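Local coordinates for protein glucose-resistance amylase regulator (Weissella paramesenteroides ATCC 33313, PDB 4RK6) that binds glucose between two periplasmic-binding-protein-like lobes and, as a LacI-family regulator, probably binds DNA to control transcription, at residues Glu112-Ile117 with Val222-Leu227; Ile129-Asp134 with Ala192-Ala197; Thr147-Ser152 with Glu161-Tyr166. All coordinates share one frame; numbering follows the deposited sequence. Where two conformers were deposited one is given.

Interaction 1: Glu112-Ile117 with Val222-Leu227. With GLC (alpha-D-glucopyranose), chain C.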
ATOM      1  N   GLU A 112      14.799 -20.133  -7.840  1.00 24.08           N
ATOM      2  CA  GLU A 112      13.724 -20.717  -8.640  1.00 24.24           C
ATOM      3  C   GLU A 112      12.857 -19.642  -9.277  1.00 26.50           C
ATOM      4  O   GLU A 112      12.476 -19.770 -10.458  1.00 25.96           O
ATOM      5  CB  GLU A 112      12.862 -21.629  -7.781  1.00 29.76           C
ATOM      6  CG  GLU A 112      11.898 -22.513  -8.549  1.00 48.38           C
ATOM      7  CD  GLU A 112      11.098 -23.425  -7.631  1.00133.20           C
ATOM      8  OE1 GLU A 112       9.857 -23.442  -7.745  1.00 83.90           O
ATOM      9  OE2 GLU A 112      11.704 -24.120  -6.784  1.00 71.06           O
HETATM   10  N   MSE A 113      12.521 -18.600  -8.504  1.00 24.55           N
HETATM   11  CA  MSE A 113      11.730 -17.471  -9.059  1.00 23.90           C
HETATM   12  C   MSE A 113      12.442 -16.889 -10.228  1.00 25.29           C
HETATM   13  O   MSE A 113      11.883 -16.795 -11.333  1.00 23.81           O
HETATM   14  CB  MSE A 113      11.487 -16.345  -8.058  1.00 25.18           C
HETATM   15  CG  MSE A 113      10.493 -16.744  -6.978  1.00 29.34           C
HETATM   16 SE   MSE A 113       9.843 -15.123  -6.073  1.00 26.38          SE
HETATM   17  CE  MSE A 113      11.448 -14.797  -4.959  1.00 25.14           C
HETATM   18  N   MSE A 114      13.703 -16.521 -10.023  1.00 22.20           N
HETATM   19  CA  MSE A 114      14.465 -15.848 -11.078  1.00 21.88           C
HETATM   20  C   MSE A 114      14.683 -16.732 -12.267  1.00 23.23           C
HETATM   21  O   MSE A 114      14.545 -16.303 -13.415  1.00 23.15           O
HETATM   22  CB  MSE A 114      15.818 -15.383 -10.571  1.00 22.45           C
HETATM   23  CG  MSE A 114      16.603 -14.630 -11.634  1.00 23.22           C
HETATM   24 SE   MSE A 114      15.747 -12.899 -12.057  1.00 26.76          SE
HETATM   25  CE  MSE A 114      15.977 -12.104 -10.295  1.00 25.03           C
ATOM     26  N   ASN A 115      15.054 -17.975 -12.014  1.00 26.49           N
ATOM     27  CA  ASN A 115      15.282 -18.898 -13.088  1.00 25.09           C
ATOM     28  C   ASN A 115      14.013 -19.184 -13.917  1.00 22.33           C
ATOM     29  O   ASN A 115      14.096 -19.307 -15.129  1.00 25.94           O
ATOM     30  CB  ASN A 115      15.886 -20.176 -12.548  1.00 27.16           C
ATOM     31  CG  ASN A 115      16.431 -21.037 -13.634  1.00 28.05           C
ATOM     32  OD1 ASN A 115      17.354 -20.640 -14.348  1.00 29.66           O
ATOM     33  ND2 ASN A 115      15.838 -22.215 -13.807  1.00 29.05           N
ATOM     34  N   SER A 116      12.850 -19.232 -13.280  1.00 21.50           N
ATOM     35  CA  SER A 116      11.594 -19.410 -14.007  0.50 23.02           C
ATOM     36  C   SER A 116      11.355 -18.239 -14.965  1.00 24.10           C
ATOM     37  O   SER A 116      10.860 -18.412 -16.042  1.00 22.84           O
ATOM     38  CB  SER A 116      10.403 -19.595 -13.057  0.50 27.35           C
ATOM     39  OG  SER A 116       9.988 -18.377 -12.451  0.50 27.30           O
ATOM     40  N   ILE A 117      11.722 -17.036 -14.561  1.00 22.39           N
ATOM     41  CA  ILE A 117      11.456 -15.870 -15.400  1.00 21.33           C
ATOM     42  C   ILE A 117      12.402 -15.860 -16.594  1.00 23.62           C
ATOM     43  O   ILE A 117      11.995 -15.630 -17.705  1.00 22.52           O
ATOM     44  CB  ILE A 117      11.607 -14.547 -14.615  1.00 23.67           C
ATOM     45  CG1 ILE A 117      10.589 -14.490 -13.467  1.00 20.46           C
ATOM     46  CG2 ILE A 117      11.478 -13.366 -15.561  1.00 21.41           C
ATOM     47  CD1 ILE A 117      10.852 -13.368 -12.482  1.00 25.37           C
ATOM     48  N   VAL A 222       8.520  -8.590 -17.056  1.00 22.59           N
ATOM     49  CA  VAL A 222       8.016  -9.516 -16.041  1.00 19.87           C
ATOM     50  C   VAL A 222       8.384  -8.948 -14.677  1.00 21.36           C
ATOM     51  O   VAL A 222       9.527  -8.535 -14.458  1.00 20.87           O
ATOM     52  CB  VAL A 222       8.568 -10.950 -16.179  1.00 20.05           C
ATOM     53  CG1 VAL A 222       8.021 -11.832 -15.060  1.00 21.62           C
ATOM     54  CG2 VAL A 222       8.234 -11.547 -17.533  1.00 22.24           C
ATOM     55  N   THR A 223       7.427  -8.904 -13.755  1.00 17.45           N
ATOM     56  CA  THR A 223       7.710  -8.426 -12.393  1.00 16.80           C
ATOM     57  C   THR A 223       7.742  -9.554 -11.370  1.00 21.76           C
ATOM     58  O   THR A 223       7.245 -10.646 -11.623  1.00 21.48           O
ATOM     59  CB  THR A 223       6.697  -7.385 -11.866  1.00 20.76           C
ATOM     60  OG1 THR A 223       5.493  -8.039 -11.448  1.00 20.46           O
ATOM     61  CG2 THR A 223       6.384  -6.344 -12.884  1.00 20.22           C
ATOM     62  N   ILE A 224       8.334  -9.258 -10.227  1.00 18.51           N
ATOM     63  CA  ILE A 224       8.315 -10.149  -9.075  1.00 18.81           C
ATOM     64  C   ILE A 224       7.447  -9.553  -7.989  1.00 22.54           C
ATOM     65  O   ILE A 224       7.655  -8.416  -7.592  1.00 21.72           O
ATOM     66  CB  ILE A 224       9.724 -10.387  -8.524  1.00 22.59           C
ATOM     67  CG1 ILE A 224      10.521 -11.173  -9.552  1.00 24.75           C
ATOM     68  CG2 ILE A 224       9.626 -11.134  -7.185  1.00 27.56           C
ATOM     69  CD1 ILE A 224      12.012 -11.205  -9.291  1.00 27.70           C
ATOM     70  N   ASP A 225       6.456 -10.349  -7.552  1.00 19.99           N
ATOM     71  CA  ASP A 225       5.616 -10.170  -6.365  1.00 18.15           C
ATOM     72  C   ASP A 225       4.160 -10.523  -6.710  1.00 23.56           C
ATOM     73  O   ASP A 225       3.516 -11.280  -6.000  1.00 24.33           O
ATOM     74  CB  ASP A 225       5.643  -8.776  -5.723  1.00 23.95           C
ATOM     75  CG  ASP A 225       6.894  -8.525  -4.905  1.00 21.56           C
ATOM     76  OD1 ASP A 225       7.688  -9.476  -4.709  1.00 24.55           O
ATOM     77  OD2 ASP A 225       7.104  -7.354  -4.507  1.00 24.39           O
ATOM     78  N   GLY A 226       3.633  -9.919  -7.764  1.00 20.37           N
ATOM     79  CA  GLY A 226       2.303 -10.231  -8.242  1.00 20.43           C
ATOM     80  C   GLY A 226       1.165  -9.649  -7.430  1.00 24.19           C
ATOM     81  O   GLY A 226       0.086 -10.238  -7.382  1.00 23.81           O
ATOM     82  N   LEU A 227       1.402  -8.502  -6.804  1.00 24.46           N
ATOM     83  CA  LEU A 227       0.363  -7.793  -6.049  1.00 21.81           C
ATOM     84  C   LEU A 227      -0.556  -6.967  -6.980  1.00 21.37           C
ATOM     85  O   LEU A 227      -0.448  -7.053  -8.216  1.00 20.33           O
ATOM     86  CB  LEU A 227       0.993  -6.974  -4.937  1.00 30.66           C
ATOM     87  CG  LEU A 227       1.729  -7.817  -3.873  1.00 35.74           C
ATOM     88  CD1 LEU A 227       2.567  -6.911  -2.990  1.00 50.08           C
ATOM     89  CD2 LEU A 227       0.749  -8.639  -3.058  1.00 45.88           C
TER
HETATM   90  C1  GLC C 401      11.476  -7.567  -0.271  1.00 48.41           C
HETATM   91  C2  GLC C 401      11.139  -9.058  -0.251  1.00 29.09           C
HETATM   92  C3  GLC C 401      11.041  -9.666  -1.635  1.00 25.54           C
HETATM   93  C4  GLC C 401      10.189  -8.765  -2.533  1.00 19.81           C
HETATM   94  C5  GLC C 401      10.872  -7.399  -2.610  1.00 28.21           C
HETATM   95  C6  GLC C 401      10.081  -6.417  -3.470  1.00 23.10           C
HETATM   96  O1  GLC C 401      12.839  -7.469  -0.422  1.00 33.22           O
HETATM   97  O2  GLC C 401      12.133  -9.789   0.464  1.00 30.58           O
HETATM   98  O3  GLC C 401      10.420 -10.934  -1.453  1.00 25.92           O
HETATM   99  O4  GLC C 401      10.030  -9.356  -3.787  1.00 22.26           O
HETATM  100  O5  GLC C 401      10.933  -6.810  -1.337  1.00 30.84           O
HETATM  101  O6  GLC C 401       8.812  -6.191  -2.942  1.00 26.12           O
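Asp225 OD1 is gripped twice: it accepts glucose O4 at 2.5 Å and is also hydrogen-bonded to Gln242 NE2. The other oxygen, OD2, takes glucose O6 at 2.6 Å, so the carboxylate gives one oxygen to each of two hydroxyls, O4 on the sugar ring and O6 on the exocyclic arm. The residue just before it, Ile224, where the chain turns a corner, carries the contact with the helix.

Across the interface between 112-117 and 222-227 everything is apolar and buried. Ile224 meets three helix side chains. Its CG2 lies 4.1 Å from SE of Met113, a selenomethionine, while the terminal CD1 of its other branch reaches CE of selenomethionine Met114 at 4.2 Å, the two side chains crossing at about a right angle. One turn on from Met113, Ile117 CD1 meets Ile224 CG1 at 3.7 Å. The shorter branch of Ile117, CG2, lies 3.8 Å from Val222 CG1 as the two side chains pass in opposite directions. Met114 reaches this far because its CG is anti to the backbone N (chi1 -178°) and the chain then bends twice, bringing the methyl back to Ile224.

Ile224 CG2 also approaches glucose O4 at 3.9 Å, so one branched side chain touches both helix 110-123 and the sugar. A loop leaving the C-terminal end of a sheet strand to offer such a carboxylate is characteristic of sugar pockets in LacI-type, periplasmic-binding-protein-like folds.

Interaction 2: Ile129-Asp134 with Ala192-Ala197. With GLC (alpha-D-glucopyranose), chain C.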
ATOM      1  N   ILE A 129      18.584  -9.013 -21.953  1.00 23.26           N
ATOM      2  CA  ILE A 129      17.615  -8.880 -20.843  1.00 23.76           C
ATOM      3  C   ILE A 129      18.190  -8.042 -19.720  1.00 26.63           C
ATOM      4  O   ILE A 129      19.347  -8.206 -19.343  1.00 25.74           O
ATOM      5  CB  ILE A 129      17.161 -10.255 -20.301  1.00 20.59           C
ATOM      6  CG1 ILE A 129      16.599 -11.115 -21.428  1.00 22.41           C
ATOM      7  CG2 ILE A 129      16.096 -10.097 -19.218  1.00 20.93           C
ATOM      8  CD1 ILE A 129      16.168 -12.506 -21.043  1.00 23.97           C
ATOM      9  N   ALA A 130      17.391  -7.117 -19.202  1.00 21.77           N
ATOM     10  CA  ALA A 130      17.794  -6.285 -18.084  1.00 20.19           C
ATOM     11  C   ALA A 130      17.107  -6.722 -16.775  1.00 25.68           C
ATOM     12  O   ALA A 130      15.953  -7.150 -16.792  1.00 22.78           O
ATOM     13  CB  ALA A 130      17.491  -4.836 -18.365  1.00 23.78           C
ATOM     14  N   LEU A 131      17.838  -6.611 -15.667  1.00 21.96           N
ATOM     15  CA  LEU A 131      17.266  -6.653 -14.332  1.00 22.53           C
ATOM     16  C   LEU A 131      17.186  -5.218 -13.843  1.00 25.00           C
ATOM     17  O   LEU A 131      18.194  -4.506 -13.790  1.00 24.14           O
ATOM     18  CB  LEU A 131      18.126  -7.512 -13.383  1.00 21.35           C
ATOM     19  CG  LEU A 131      17.577  -7.674 -11.960  1.00 24.17           C
ATOM     20  CD1 LEU A 131      16.361  -8.580 -11.954  1.00 23.57           C
ATOM     21  CD2 LEU A 131      18.633  -8.266 -11.036  1.00 24.40           C
ATOM     22  N   VAL A 132      15.971  -4.786 -13.496  1.00 20.86           N
ATOM     23  CA  VAL A 132      15.712  -3.398 -13.094  1.00 24.28           C
ATOM     24  C   VAL A 132      15.059  -3.377 -11.725  1.00 25.75           C
ATOM     25  O   VAL A 132      14.094  -4.080 -11.489  1.00 22.73           O
ATOM     26  CB  VAL A 132      14.802  -2.641 -14.099  1.00 21.65           C
ATOM     27  CG1 VAL A 132      14.597  -1.202 -13.660  1.00 21.54           C
ATOM     28  CG2 VAL A 132      15.410  -2.682 -15.496  1.00 25.08           C
ATOM     29  N   GLY A 133      15.606  -2.583 -10.816  1.00 18.49           N
ATOM     30  CA  GLY A 133      15.103  -2.490  -9.469  1.00 19.34           C
ATOM     31  C   GLY A 133      16.243  -2.439  -8.479  1.00 23.05           C
ATOM     32  O   GLY A 133      17.174  -1.642  -8.630  1.00 23.08           O
ATOM     33  N   ASP A 134      16.165  -3.273  -7.455  1.00 21.16           N
ATOM     34  CA  ASP A 134      17.226  -3.345  -6.458  1.00 19.88           C
ATOM     35  C   ASP A 134      18.326  -4.299  -6.959  1.00 27.49           C
ATOM     36  O   ASP A 134      18.236  -5.509  -6.803  1.00 25.24           O
ATOM     37  CB  ASP A 134      16.650  -3.732  -5.094  1.00 24.88           C
ATOM     38  CG  ASP A 134      17.679  -3.659  -3.982  1.00 37.51           C
ATOM     39  OD1 ASP A 134      18.858  -3.434  -4.280  1.00 30.46           O
ATOM     40  OD2 ASP A 134      17.309  -3.810  -2.809  1.00 41.64           O
ATOM     41  N   ALA A 192      13.745  -7.103 -23.099  1.00 21.90           N
ATOM     42  CA  ALA A 192      12.937  -7.472 -21.934  1.00 21.29           C
ATOM     43  C   ALA A 192      13.608  -6.997 -20.673  1.00 20.65           C
ATOM     44  O   ALA A 192      14.839  -6.914 -20.580  1.00 24.78           O
ATOM     45  CB  ALA A 192      12.726  -8.968 -21.869  1.00 23.99           C
ATOM     46  N   ALA A 193      12.782  -6.658 -19.694  1.00 19.84           N
ATOM     47  CA  ALA A 193      13.246  -6.245 -18.394  1.00 19.97           C
ATOM     48  C   ALA A 193      12.535  -7.065 -17.319  1.00 21.98           C
ATOM     49  O   ALA A 193      11.331  -7.273 -17.380  1.00 21.40           O
ATOM     50  CB  ALA A 193      12.984  -4.766 -18.182  1.00 22.96           C
ATOM     51  N   ILE A 194      13.311  -7.565 -16.372  1.00 20.55           N
ATOM     52  CA  ILE A 194      12.789  -8.245 -15.202  1.00 20.06           C
ATOM     53  C   ILE A 194      12.790  -7.211 -14.096  1.00 22.30           C
ATOM     54  O   ILE A 194      13.837  -6.693 -13.702  1.00 22.82           O
ATOM     55  CB  ILE A 194      13.654  -9.449 -14.804  1.00 20.46           C
ATOM     56  CG1 ILE A 194      13.673 -10.468 -15.946  1.00 21.23           C
ATOM     57  CG2 ILE A 194      13.110 -10.072 -13.537  1.00 19.93           C
ATOM     58  CD1 ILE A 194      14.615 -11.634 -15.769  1.00 21.18           C
ATOM     59  N   ALA A 195      11.609  -6.882 -13.596  1.00 19.60           N
ATOM     60  CA  ALA A 195      11.462  -5.858 -12.574  1.00 19.98           C
ATOM     61  C   ALA A 195      11.453  -6.485 -11.191  1.00 20.95           C
ATOM     62  O   ALA A 195      10.665  -7.402 -10.949  1.00 20.93           O
ATOM     63  CB  ALA A 195      10.155  -5.108 -12.827  1.00 23.70           C
ATOM     64  N   THR A 196      12.268  -5.985 -10.255  1.00 20.84           N
ATOM     65  CA  THR A 196      12.411  -6.657  -8.956  1.00 20.63           C
ATOM     66  C   THR A 196      11.215  -6.445  -8.023  1.00 19.59           C
ATOM     67  O   THR A 196      11.124  -7.087  -6.975  1.00 22.38           O
ATOM     68  CB  THR A 196      13.686  -6.234  -8.183  1.00 22.59           C
ATOM     69  OG1 THR A 196      13.621  -4.838  -7.849  1.00 22.19           O
ATOM     70  CG2 THR A 196      14.897  -6.532  -8.979  1.00 20.82           C
ATOM     71  N   ALA A 197      10.319  -5.534  -8.395  1.00 20.40           N
ATOM     72  CA  ALA A 197       9.049  -5.362  -7.686  1.00 20.21           C
ATOM     73  C   ALA A 197       8.017  -4.846  -8.646  1.00 18.27           C
ATOM     74  O   ALA A 197       8.353  -4.293  -9.697  1.00 20.60           O
ATOM     75  CB  ALA A 197       9.202  -4.425  -6.506  1.00 22.28           C
TER
HETATM   76  C1  GLC C 401      11.476  -7.567  -0.271  1.00 48.41           C
HETATM   77  C2  GLC C 401      11.139  -9.058  -0.251  1.00 29.09           C
HETATM   78  C3  GLC C 401      11.041  -9.666  -1.635  1.00 25.54           C
HETATM   79  C4  GLC C 401      10.189  -8.765  -2.533  1.00 19.81           C
HETATM   80  C5  GLC C 401      10.872  -7.399  -2.610  1.00 28.21           C
HETATM   81  C6  GLC C 401      10.081  -6.417  -3.470  1.00 23.10           C
HETATM   82  O1  GLC C 401      12.839  -7.469  -0.422  1.00 33.22           O
HETATM   83  O2  GLC C 401      12.133  -9.789   0.464  1.00 30.58           O
HETATM   84  O3  GLC C 401      10.420 -10.934  -1.453  1.00 25.92           O
HETATM   85  O4  GLC C 401      10.030  -9.356  -3.787  1.00 22.26           O
HETATM   86  O5  GLC C 401      10.933  -6.810  -1.337  1.00 30.84           O
HETATM   87  O6  GLC C 401       8.812  -6.191  -2.942  1.00 26.12           O
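Two neighbouring parallel strands of an alpha/beta sheet, 129-132 and 192-195, run side by side to the edge of the glucose pocket. Ala130 is bonded through both its N and its O: the N donates to Ala192 O at 2.9 Å and the O accepts from Ile194 N at 2.7 Å. Val132 repeats the pattern two residues on, with N to Ile194 O at 2.9 Å and O receiving Thr196 N, that last bond less straight at 152°.

Past the strand ends a side chain takes over. Thr196 OG1, turned between its own N and carbonyl carbon (chi1 64°), accepts Asp134 N at 3.0 Å and is also hydrogen-bonded to His170 ND1. Gly133 has no side chain, which lets this hydroxyl sit 3.2 Å from Gly133 CA. Next in the chain, Ala197 sits at the N-cap position of helix 198-210 and sets CB 3.7 Å from glucose C6.

Leu131 CD1 rests on Ile194 CG2 at 3.9 Å. With Ile129 and Ala192 these two side chains form the face covered by helices 110-123 and 144-155, whereas Ala130, Val132, Ala193 and Ala195 face the other way, where helix 198-210 packs.

Interaction 3: Thr147-Ser152 with Glu161-Tyr166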
ATOM      1  N   THR A 147      22.628 -11.455  -8.378  1.00 23.18           N
ATOM      2  CA  THR A 147      23.433 -12.667  -8.479  1.00 21.42           C
ATOM      3  C   THR A 147      22.682 -13.822  -9.141  1.00 24.69           C
ATOM      4  O   THR A 147      23.214 -14.486 -10.026  1.00 24.38           O
ATOM      5  CB  THR A 147      24.020 -13.022  -7.111  1.00 30.82           C
ATOM      6  OG1 THR A 147      25.005 -12.030  -6.813  1.00 25.65           O
ATOM      7  CG2 THR A 147      24.648 -14.387  -7.130  1.00 30.70           C
ATOM      8  N   ASN A 148      21.419 -14.031  -8.764  1.00 23.61           N
ATOM      9  CA  ASN A 148      20.638 -15.104  -9.386  1.00 21.65           C
ATOM     10  C   ASN A 148      20.330 -14.865 -10.857  1.00 22.39           C
ATOM     11  O   ASN A 148      20.308 -15.802 -11.652  1.00 25.62           O
ATOM     12  CB  ASN A 148      19.353 -15.344  -8.601  1.00 21.64           C
ATOM     13  CG  ASN A 148      19.594 -16.033  -7.287  1.00 26.58           C
ATOM     14  OD1 ASN A 148      20.589 -16.757  -7.099  1.00 28.09           O
ATOM     15  ND2 ASN A 148      18.700 -15.816  -6.358  1.00 29.74           N
ATOM     16  N   PHE A 149      20.105 -13.600 -11.221  1.00 22.38           N
ATOM     17  CA  PHE A 149      19.884 -13.228 -12.621  1.00 20.06           C
ATOM     18  C   PHE A 149      21.100 -13.574 -13.437  1.00 24.22           C
ATOM     19  O   PHE A 149      20.998 -14.211 -14.470  1.00 23.89           O
ATOM     20  CB  PHE A 149      19.569 -11.735 -12.708  1.00 25.67           C
ATOM     21  CG  PHE A 149      19.429 -11.210 -14.115  1.00 25.50           C
ATOM     22  CD1 PHE A 149      18.493 -11.750 -14.989  1.00 25.06           C
ATOM     23  CD2 PHE A 149      20.222 -10.167 -14.559  1.00 24.58           C
ATOM     24  CE1 PHE A 149      18.353 -11.265 -16.286  1.00 22.43           C
ATOM     25  CE2 PHE A 149      20.069  -9.654 -15.842  1.00 22.63           C
ATOM     26  CZ  PHE A 149      19.155 -10.224 -16.721  1.00 23.29           C
ATOM     27  N   ILE A 150      22.262 -13.159 -12.950  1.00 25.49           N
ATOM     28  CA  ILE A 150      23.494 -13.441 -13.657  1.00 22.95           C
ATOM     29  C   ILE A 150      23.743 -14.954 -13.788  1.00 24.58           C
ATOM     30  O   ILE A 150      24.060 -15.444 -14.886  1.00 28.52           O
ATOM     31  CB  ILE A 150      24.684 -12.669 -13.055  1.00 26.44           C
ATOM     32  CG1 ILE A 150      24.483 -11.177 -13.336  1.00 26.21           C
ATOM     33  CG2 ILE A 150      25.990 -13.132 -13.716  1.00 29.21           C
ATOM     34  CD1 ILE A 150      25.258 -10.261 -12.431  1.00 27.92           C
ATOM     35  N   LYS A 151      23.547 -15.688 -12.705  1.00 27.25           N
ATOM     36  CA  LYS A 151      23.718 -17.152 -12.702  1.00 25.15           C
ATOM     37  C   LYS A 151      22.775 -17.805 -13.705  1.00 27.69           C
ATOM     38  O   LYS A 151      23.182 -18.637 -14.510  1.00 27.80           O
ATOM     39  CB  LYS A 151      23.459 -17.713 -11.310  1.00 28.31           C
ATOM     40  CG  LYS A 151      23.586 -19.241 -11.209  1.00 32.65           C
ATOM     41  CD  LYS A 151      23.290 -19.754  -9.805  1.00 44.11           C
ATOM     42  CE  LYS A 151      23.711 -21.211  -9.616  1.00 78.69           C
ATOM     43  NZ  LYS A 151      23.353 -22.105 -10.754  1.00 66.99           N
ATOM     44  N   SER A 152      21.507 -17.398 -13.684  1.00 26.36           N
ATOM     45  CA  SER A 152      20.525 -17.993 -14.579  1.00 23.95           C
ATOM     46  C   SER A 152      20.846 -17.700 -16.055  1.00 22.41           C
ATOM     47  O   SER A 152      20.751 -18.582 -16.911  1.00 26.63           O
ATOM     48  CB  SER A 152      19.104 -17.521 -14.227  1.00 27.77           C
ATOM     49  OG  SER A 152      18.167 -18.134 -15.097  1.00 27.31           O
ATOM     50  N   GLU A 161      27.570  -9.681 -22.323  1.00 30.40           N
ATOM     51  CA  GLU A 161      27.026  -8.707 -23.281  1.00 35.40           C
ATOM     52  C   GLU A 161      25.486  -8.763 -23.425  1.00 27.39           C
ATOM     53  O   GLU A 161      24.890  -7.849 -23.963  1.00 28.33           O
ATOM     54  CB  GLU A 161      27.657  -8.880 -24.669  1.00 39.29           C
ATOM     55  CG  GLU A 161      27.168 -10.099 -25.441  1.00 41.54           C
ATOM     56  CD  GLU A 161      27.995 -10.391 -26.682  1.00 90.91           C
ATOM     57  OE1 GLU A 161      28.395  -9.437 -27.384  1.00 76.35           O
ATOM     58  OE2 GLU A 161      28.235 -11.583 -26.963  1.00 68.58           O
ATOM     59  N   ASN A 162      24.876  -9.844 -22.970  1.00 29.00           N
ATOM     60  CA  ASN A 162      23.405  -9.984 -22.977  1.00 34.70           C
ATOM     61  C   ASN A 162      22.739  -9.535 -21.674  1.00 26.73           C
ATOM     62  O   ASN A 162      21.510  -9.546 -21.570  1.00 26.60           O
ATOM     63  CB  ASN A 162      23.046 -11.446 -23.173  1.00 27.05           C
ATOM     64  CG  ASN A 162      23.648 -12.036 -24.425  1.00 34.25           C
ATOM     65  OD1 ASN A 162      24.344 -13.051 -24.368  1.00 32.23           O
ATOM     66  ND2 ASN A 162      23.370 -11.418 -25.558  1.00 29.26           N
ATOM     67  N   ILE A 163      23.555  -9.215 -20.676  1.00 25.77           N
ATOM     68  CA  ILE A 163      23.106  -9.016 -19.294  1.00 27.13           C
ATOM     69  C   ILE A 163      23.178  -7.536 -18.961  1.00 32.23           C
ATOM     70  O   ILE A 163      24.244  -6.932 -19.063  1.00 27.87           O
ATOM     71  CB  ILE A 163      23.992  -9.827 -18.314  1.00 24.16           C
ATOM     72  CG1 ILE A 163      23.749 -11.324 -18.524  1.00 28.57           C
ATOM     73  CG2 ILE A 163      23.730  -9.402 -16.875  1.00 27.97           C
ATOM     74  CD1 ILE A 163      24.761 -12.204 -17.836  1.00 30.89           C
ATOM     75  N   PHE A 164      22.041  -6.944 -18.590  1.00 23.93           N
ATOM     76  CA  PHE A 164      21.982  -5.516 -18.242  1.00 22.70           C
ATOM     77  C   PHE A 164      21.382  -5.324 -16.860  1.00 23.06           C
ATOM     78  O   PHE A 164      20.523  -6.075 -16.462  1.00 26.03           O
ATOM     79  CB  PHE A 164      21.166  -4.749 -19.290  1.00 22.53           C
ATOM     80  CG  PHE A 164      21.710  -4.871 -20.677  1.00 25.72           C
ATOM     81  CD1 PHE A 164      21.442  -6.006 -21.442  1.00 24.04           C
ATOM     82  CD2 PHE A 164      22.518  -3.879 -21.205  1.00 27.09           C
ATOM     83  CE1 PHE A 164      21.955  -6.133 -22.726  1.00 28.35           C
ATOM     84  CE2 PHE A 164      23.033  -4.003 -22.483  1.00 25.33           C
ATOM     85  CZ  PHE A 164      22.759  -5.127 -23.233  1.00 28.53           C
ATOM     86  N   LEU A 165      21.869  -4.326 -16.129  1.00 21.35           N
ATOM     87  CA  LEU A 165      21.446  -4.065 -14.764  1.00 23.47           C
ATOM     88  C   LEU A 165      21.120  -2.594 -14.583  1.00 34.92           C
ATOM     89  O   LEU A 165      21.808  -1.744 -15.132  1.00 31.69           O
ATOM     90  CB  LEU A 165      22.563  -4.400 -13.781  1.00 29.45           C
ATOM     91  CG  LEU A 165      23.086  -5.825 -13.791  1.00 26.21           C
ATOM     92  CD1 LEU A 165      24.338  -5.949 -12.938  1.00 35.95           C
ATOM     93  CD2 LEU A 165      22.017  -6.791 -13.311  1.00 27.14           C
ATOM     94  N   TYR A 166      20.103  -2.286 -13.790  1.00 23.13           N
ATOM     95  CA  TYR A 166      19.889  -0.903 -13.359  1.00 23.24           C
ATOM     96  C   TYR A 166      19.144  -0.811 -12.069  1.00 26.38           C
ATOM     97  O   TYR A 166      18.100  -1.432 -11.920  1.00 22.90           O
ATOM     98  CB  TYR A 166      19.097  -0.099 -14.394  1.00 21.79           C
ATOM     99  CG  TYR A 166      18.922   1.356 -14.014  1.00 20.35           C
ATOM    100  CD1 TYR A 166      17.880   1.762 -13.182  1.00 19.53           C
ATOM    101  CD2 TYR A 166      19.842   2.328 -14.437  1.00 27.57           C
ATOM    102  CE1 TYR A 166      17.726   3.079 -12.814  1.00 27.50           C
ATOM    103  CE2 TYR A 166      19.689   3.664 -14.075  1.00 29.35           C
ATOM    104  CZ  TYR A 166      18.628   4.023 -13.258  1.00 32.29           C
ATOM    105  OH  TYR A 166      18.421   5.311 -12.867  1.00 30.24           O
TER
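Ile163 CG2 is the bump that fits the hollow between Phe149 and Ile150 on helix 147-152. It stands 3.8 Å from Phe149 CE2 and 4.0 Å from Ile150 CG1, so one methyl sits in the notch between an aromatic ring and an aliphatic branch. Ile163 sets this methyl anti to its backbone N, with CG1 at chi1 -68°. Its side chain runs past Phe149 in the opposite direction and crosses Ile150 at about a right angle.

Phe149 extends from the helix with CG anti to the backbone N (chi1 175°), which carries the ring across to the strand. There CE2 comes within 3.7 Å of Phe164 O, a carbonyl meeting the ring obliquely. At the ring's edge, close to its plane, lies Leu165 CD2, 4.0 Å from Phe149 CD2. The other Leu165 methyl, CD1, makes a looser contact with Ile150 CD1 at 4.4 Å. The fork of Leu165 thus reaches both helix residues, as Ile163 does from two residues earlier on the strand. Phe164, between them, points its side chain away from the helix. The Phe149 ring also packs on Ile129 and Leu131 of the adjacent strand, while Ile150 remains partly exposed.

The axes of segments 147-152 and 163-166 approach to 9.8 Å and run nearly antiparallel, at 170°. This is helix-on-sheet packing inside a beta-alpha-beta unit, strand 129-132, helix 144-155 and strand 163-166, at the outer edge of the sheet in this alpha/beta lobe.

Overall arrangement
From the N terminus, helix 110-123 comes first and opens the longest loop, closed by interaction 1 when the chain reaches strand 220-223 and the loop after it. Strand 129-132 follows and opens a second loop, which interaction 2 closes at strand 192-195. Inside that, helix 144-155 and strand 163-166 form the short loop of interaction 3. The three nest without crossing. All reach one sheet, in which strands 220-223, 192-195, 129-132 and 163-166 are successive neighbours joined by backbone hydrogen bonds. Asn115 and Ser152 hydrogen-bond between helices 110-123 and 144-155. Interactions 1 and 2 both touch glucose, whereas interaction 3 lies toward the sheet's edge.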